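Local coordinates for salmonella plasmid virulence: SpvB (Salmonella typhimurium, PDB 6P0X), which probably transfers ADP-ribose from NAD(+) to an arginine of host actin, blocking filament assembly, and is represented here by its N-terminal domain, at residues R58-H62 / G63-Y67; T220-A223 / D224-W228. All blocks are in the same frame, centred on the assembly; numbering follows the deposited sequence.

Both contacts are local ones, each formed within a single loop of the N-terminal domain of SpvB: contact 1 reverses the chain, contact 2 bends it. The domain's regular structure is almost wholly antiparallel strand, joined by long loops. Contact 1 comes first in sequence, between strands 55-58 and 73-74; contact 2 follows much later, between strands 215-218 and 237-244. Their centres lie about 34 Å apart and their nearest atoms about 18 Å, so they do not touch. Strand 165-175 is a common neighbour: R58 and Y67 of contact 1 pack on its first half, whereas L225 and L227 of contact 2 pack on its second. The two loops are thus anchored separately on different portions of one long strand.

Contact 1 (R58-H62 / G63-Y67); sequences RRTSH and GVPQY
R58 lies against both P65 and Y67, its chain extended from CG to NE. CG stands anti to the carbonyl carbon (chi1 -66°), which sends the arm alongside the returning chain; CD passes 3.9 Å from P65 CB, and NE comes 3.3 Å from Y67 CD1. The guanidinium meets the ring obliquely, their planes 59° apart, with Y67 CD1 over one of its faces. A long, flexible arginine suits this place: its methylenes cover apolar carbon while NE donates to T166 O and NH1 forms a salt bridge with D71. P65, rigid and buried, sets its CD 3.9 Å from T60 CG2, the two side chains lying side by side. At the tip, G63 N donates to T60 O at 3.0 Å, from above the carbonyl plane. At phi 108° a side chain on G63 would collide with the carbonyl oxygen of H62, so glycine suits the exit of the turn. One water bridges neighbouring residues, accepting a weak bond from H62 N and donating to G63 O at 2.9 Å. This is a type I beta turn, T60 to G63, in the loop connecting strands 55-58 and 73-74, which pair antiparallel.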
loop_
_atom_site.group_PDB
_atom_site.type_symbol
_atom_site.label_atom_id
_atom_site.label_comp_id
_atom_site.label_asym_id
_atom_site.label_seq_id
_atom_site.Cartn_x
_atom_site.Cartn_y
_atom_site.Cartn_z
ATOM N N ARG A 58 -8.854 -9.956 4.497
ATOM C CA ARG A 58 -9.679 -10.963 5.144
ATOM C C ARG A 58 -10.843 -10.288 5.853
ATOM O O ARG A 58 -10.690 -9.218 6.453
ATOM C CB ARG A 58 -8.860 -11.779 6.142
ATOM C CG ARG A 58 -7.785 -12.636 5.502
ATOM C CD ARG A 58 -7.167 -13.585 6.514
ATOM N NE ARG A 58 -6.023 -14.290 5.945
ATOM C CZ ARG A 58 -6.059 -15.543 5.506
ATOM N NH1 ARG A 58 -7.184 -16.244 5.579
ATOM N NH2 ARG A 58 -4.967 -16.096 4.997
ATOM N N ARG A 59 -12.015 -10.909 5.763
ATOM C CA ARG A 59 -13.204 -10.364 6.398
ATOM C C ARG A 59 -13.110 -10.476 7.918
ATOM O O ARG A 59 -12.549 -11.433 8.458
ATOM C CB ARG A 59 -14.442 -11.102 5.896
ATOM C CG ARG A 59 -15.746 -10.375 6.140
ATOM C CD ARG A 59 -16.932 -11.238 5.757
ATOM N NE ARG A 59 -18.180 -10.484 5.802
ATOM C CZ ARG A 59 -19.367 -10.979 5.470
ATOM N NH1 ARG A 59 -19.479 -12.238 5.068
ATOM N NH2 ARG A 59 -20.443 -10.212 5.542
ATOM N N THR A 60 -13.665 -9.477 8.613
ATOM C CA THR A 60 -13.743 -9.505 10.068
ATOM C C THR A 60 -15.153 -9.346 10.616
ATOM O O THR A 60 -15.367 -9.647 11.794
ATOM C CB THR A 60 -12.871 -8.401 10.690
ATOM O OG1 THR A 60 -13.320 -7.117 10.237
ATOM C CG2 THR A 60 -11.408 -8.589 10.310
ATOM N N SER A 61 -16.114 -8.900 9.801
ATOM C CA SER A 61 -17.456 -8.609 10.301
ATOM C C SER A 61 -18.098 -9.826 10.960
ATOM O O SER A 61 -18.852 -9.685 11.931
ATOM C CB SER A 61 -18.329 -8.077 9.165
ATOM O OG SER A 61 -18.529 -9.067 8.173
ATOM N N HIS A 62 -17.837 -11.027 10.436
ATOM C CA HIS A 62 -18.384 -12.260 10.996
ATOM C C HIS A 62 -17.383 -12.986 11.887
ATOM O O HIS A 62 -17.394 -14.218 11.954
ATOM C CB HIS A 62 -18.871 -13.190 9.884
ATOM C CG HIS A 62 -20.119 -12.723 9.202
ATOM N ND1 HIS A 62 -20.372 -11.394 8.932
ATOM C CD2 HIS A 62 -21.191 -13.410 8.741
ATOM C CE1 HIS A 62 -21.544 -11.284 8.332
ATOM N NE2 HIS A 62 -22.061 -12.492 8.204
ATOM N N GLY A 63 -16.548 -12.248 12.598
ATOM C CA GLY A 63 -15.571 -12.804 13.507
ATOM C C GLY A 63 -14.151 -12.676 12.974
ATOM O O GLY A 63 -13.908 -12.562 11.770
ATOM N N VAL A 64 -13.205 -12.704 13.908
ATOM C CA VAL A 64 -11.783 -12.603 13.564
ATOM C C VAL A 64 -11.395 -13.764 12.658
ATOM O O VAL A 64 -11.766 -14.919 12.941
ATOM C CB VAL A 64 -10.924 -12.597 14.840
ATOM C CG1 VAL A 64 -9.457 -12.773 14.502
ATOM C CG2 VAL A 64 -11.144 -11.315 15.623
ATOM N N PRO A 65 -10.666 -13.532 11.566
ATOM C CA PRO A 65 -10.242 -14.656 10.727
ATOM C C PRO A 65 -9.376 -15.624 11.518
ATOM O O PRO A 65 -8.645 -15.235 12.430
ATOM C CB PRO A 65 -9.449 -13.983 9.599
ATOM C CG PRO A 65 -9.069 -12.636 10.136
ATOM C CD PRO A 65 -10.194 -12.238 11.045
ATOM N N GLN A 66 -9.482 -16.902 11.172
ATOM C CA GLN A 66 -8.702 -17.953 11.811
ATOM C C GLN A 66 -7.480 -18.342 10.991
ATOM O O GLN A 66 -6.683 -19.170 11.445
ATOM C CB GLN A 66 -9.589 -19.175 12.095
ATOM C CG GLN A 66 -10.851 -18.792 12.865
ATOM C CD GLN A 66 -10.599 -18.590 14.358
ATOM O OE1 GLN A 66 -9.560 -18.985 14.887
ATOM N NE2 GLN A 66 -11.501 -17.864 15.012
ATOM N N TYR A 67 -7.320 -17.761 9.800
ATOM C CA TYR A 67 -6.172 -18.010 8.929
ATOM C C TYR A 67 -6.101 -19.490 8.547
ATOM O O TYR A 67 -5.111 -20.189 8.779
ATOM C CB TYR A 67 -4.885 -17.509 9.595
ATOM C CG TYR A 67 -4.975 -16.030 9.899
ATOM C CD1 TYR A 67 -4.713 -15.080 8.920
ATOM C CD2 TYR A 67 -5.387 -15.584 11.151
ATOM C CE1 TYR A 67 -4.821 -13.728 9.187
ATOM C CE2 TYR A 67 -5.502 -14.233 11.427
ATOM C CZ TYR A 67 -5.217 -13.310 10.441
ATOM O OH TYR A 67 -5.330 -11.966 10.712
HETATM O O HOH W 1 -15.561 -12.356 9.370
#

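Contact 2 (T220-A223 / D224-W228); sequences TPAA and DLYLW
Apolar contact joins A222 to Y226: A222 CB sits 3.7 Å from Y226 CE1 and 3.9 Å from Y226 OH, meeting the ring obliquely. A chi1 of -55°, which sets CG beside the backbone N, carries the tyrosine ring back along the preceding chain, and the small alanine methyl lets the two approach closely. H181 stacks on the same ring and also binds A222 O, so one histidine holds both partners. The bend between them is a backbone matter. A223 has a helical conformation and turns the chain, bringing A222 C within 3.4 Å of D224 N; its short side chain fits this outer corner. No hydrogen bond links 220-223 to 224-228, and the polar grip comes from other bonds. E173 accepts from Y226 N and L227 N, one carboxylate oxygen for each, and W228 N bonds to L225 O at 3.2 Å. Hydrophobic anchoring completes the set: L225 is buried against L138, L146 and L148, and W228 stacks on Y99. L225 to W228 bend as in a type I beta turn, helical backbone angles continuing through W228, within the loop between antiparallel strands 215-218 and 237-244, exposed at A223 and buried at L225 and W228.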
loop_
_atom_site.group_PDB
_atom_site.type_symbol
_atom_site.label_atom_id
_atom_site.label_comp_id
_atom_site.label_asym_id
_atom_site.label_seq_id
_atom_site.Cartn_x
_atom_site.Cartn_y
_atom_site.Cartn_z
ATOM N N THR A 220 11.934 2.516 -19.757
ATOM C CA THR A 220 11.658 1.694 -20.923
ATOM C C THR A 220 10.510 0.730 -20.646
ATOM O O THR A 220 10.399 0.197 -19.536
ATOM C CB THR A 220 12.904 0.897 -21.344
ATOM O OG1 THR A 220 13.370 0.115 -20.238
ATOM C CG2 THR A 220 14.011 1.838 -21.786
ATOM N N PRO A 221 9.644 0.490 -21.630
ATOM C CA PRO A 221 8.483 -0.376 -21.398
ATOM C C PRO A 221 8.885 -1.818 -21.133
ATOM O O PRO A 221 9.852 -2.337 -21.697
ATOM C CB PRO A 221 7.687 -0.259 -22.703
ATOM C CG PRO A 221 8.170 1.003 -23.343
ATOM C CD PRO A 221 9.613 1.108 -22.964
ATOM N N ALA A 222 8.119 -2.466 -20.259
ATOM C CA ALA A 222 8.301 -3.877 -19.945
ATOM C C ALA A 222 6.936 -4.518 -19.753
ATOM O O ALA A 222 6.120 -4.023 -18.967
ATOM C CB ALA A 222 9.162 -4.063 -18.690
ATOM N N ALA A 223 6.692 -5.618 -20.466
ATOM C CA ALA A 223 5.369 -6.233 -20.451
ATOM C C ALA A 223 5.105 -6.987 -19.154
ATOM O O ALA A 223 3.977 -6.974 -18.649
ATOM C CB ALA A 223 5.213 -7.168 -21.650
ATOM N N ASP A 224 6.122 -7.640 -18.597
ATOM C CA ASP A 224 5.950 -8.470 -17.414
ATOM C C ASP A 224 6.083 -7.641 -16.145
ATOM O O ASP A 224 6.884 -6.704 -16.079
ATOM C CB ASP A 224 6.984 -9.597 -17.389
ATOM C CG ASP A 224 6.923 -10.479 -18.621
ATOM O OD1 ASP A 224 5.807 -10.831 -19.056
ATOM O OD2 ASP A 224 8.000 -10.825 -19.150
ATOM N N LEU A 225 5.297 -7.999 -15.134
ATOM C CA LEU A 225 5.446 -7.378 -13.825
ATOM C C LEU A 225 6.837 -7.675 -13.279
ATOM O O LEU A 225 7.279 -8.828 -13.278
ATOM C CB LEU A 225 4.374 -7.895 -12.865
ATOM C CG LEU A 225 2.925 -7.471 -13.117
ATOM C CD1 LEU A 225 1.971 -8.486 -12.519
ATOM C CD2 LEU A 225 2.668 -6.095 -12.524
ATOM N N TYR A 226 7.527 -6.628 -12.817
ATOM C CA TYR A 226 8.880 -6.809 -12.297
ATOM C C TYR A 226 8.900 -7.771 -11.116
ATOM O O TYR A 226 9.841 -8.557 -10.961
ATOM C CB TYR A 226 9.478 -5.465 -11.881
ATOM C CG TYR A 226 9.496 -4.402 -12.956
ATOM C CD1 TYR A 226 10.141 -4.616 -14.170
ATOM C CD2 TYR A 226 8.894 -3.169 -12.742
ATOM C CE1 TYR A 226 10.167 -3.635 -15.150
ATOM C CE2 TYR A 226 8.918 -2.182 -13.710
ATOM C CZ TYR A 226 9.552 -2.419 -14.911
ATOM O OH TYR A 226 9.570 -1.435 -15.872
ATOM N N LEU A 227 7.866 -7.730 -10.276
ATOM C CA LEU A 227 7.874 -8.521 -9.054
ATOM C C LEU A 227 7.694 -10.011 -9.311
ATOM O O LEU A 227 7.806 -10.798 -8.364
ATOM C CB LEU A 227 6.789 -8.015 -8.100
ATOM C CG LEU A 227 7.032 -6.607 -7.555
ATOM C CD1 LEU A 227 5.872 -6.149 -6.687
ATOM C CD2 LEU A 227 8.346 -6.543 -6.787
ATOM N N TRP A 228 7.417 -10.416 -10.555
ATOM C CA TRP A 228 7.493 -11.833 -10.895
ATOM C C TRP A 228 8.910 -12.359 -10.706
ATOM O O TRP A 228 9.108 -13.488 -10.240
ATOM C CB TRP A 228 7.054 -12.068 -12.344
ATOM C CG TRP A 228 5.575 -11.992 -12.638
ATOM C CD1 TRP A 228 4.990 -11.323 -13.673
ATOM C CD2 TRP A 228 4.507 -12.631 -11.922
ATOM N NE1 TRP A 228 3.630 -11.491 -13.641
ATOM C CE2 TRP A 228 3.306 -12.289 -12.577
ATOM C CE3 TRP A 228 4.447 -13.449 -10.788
ATOM C CZ2 TRP A 228 2.060 -12.738 -12.139
ATOM C CZ3 TRP A 228 3.208 -13.895 -10.356
ATOM C CH2 TRP A 228 2.032 -13.538 -11.032
#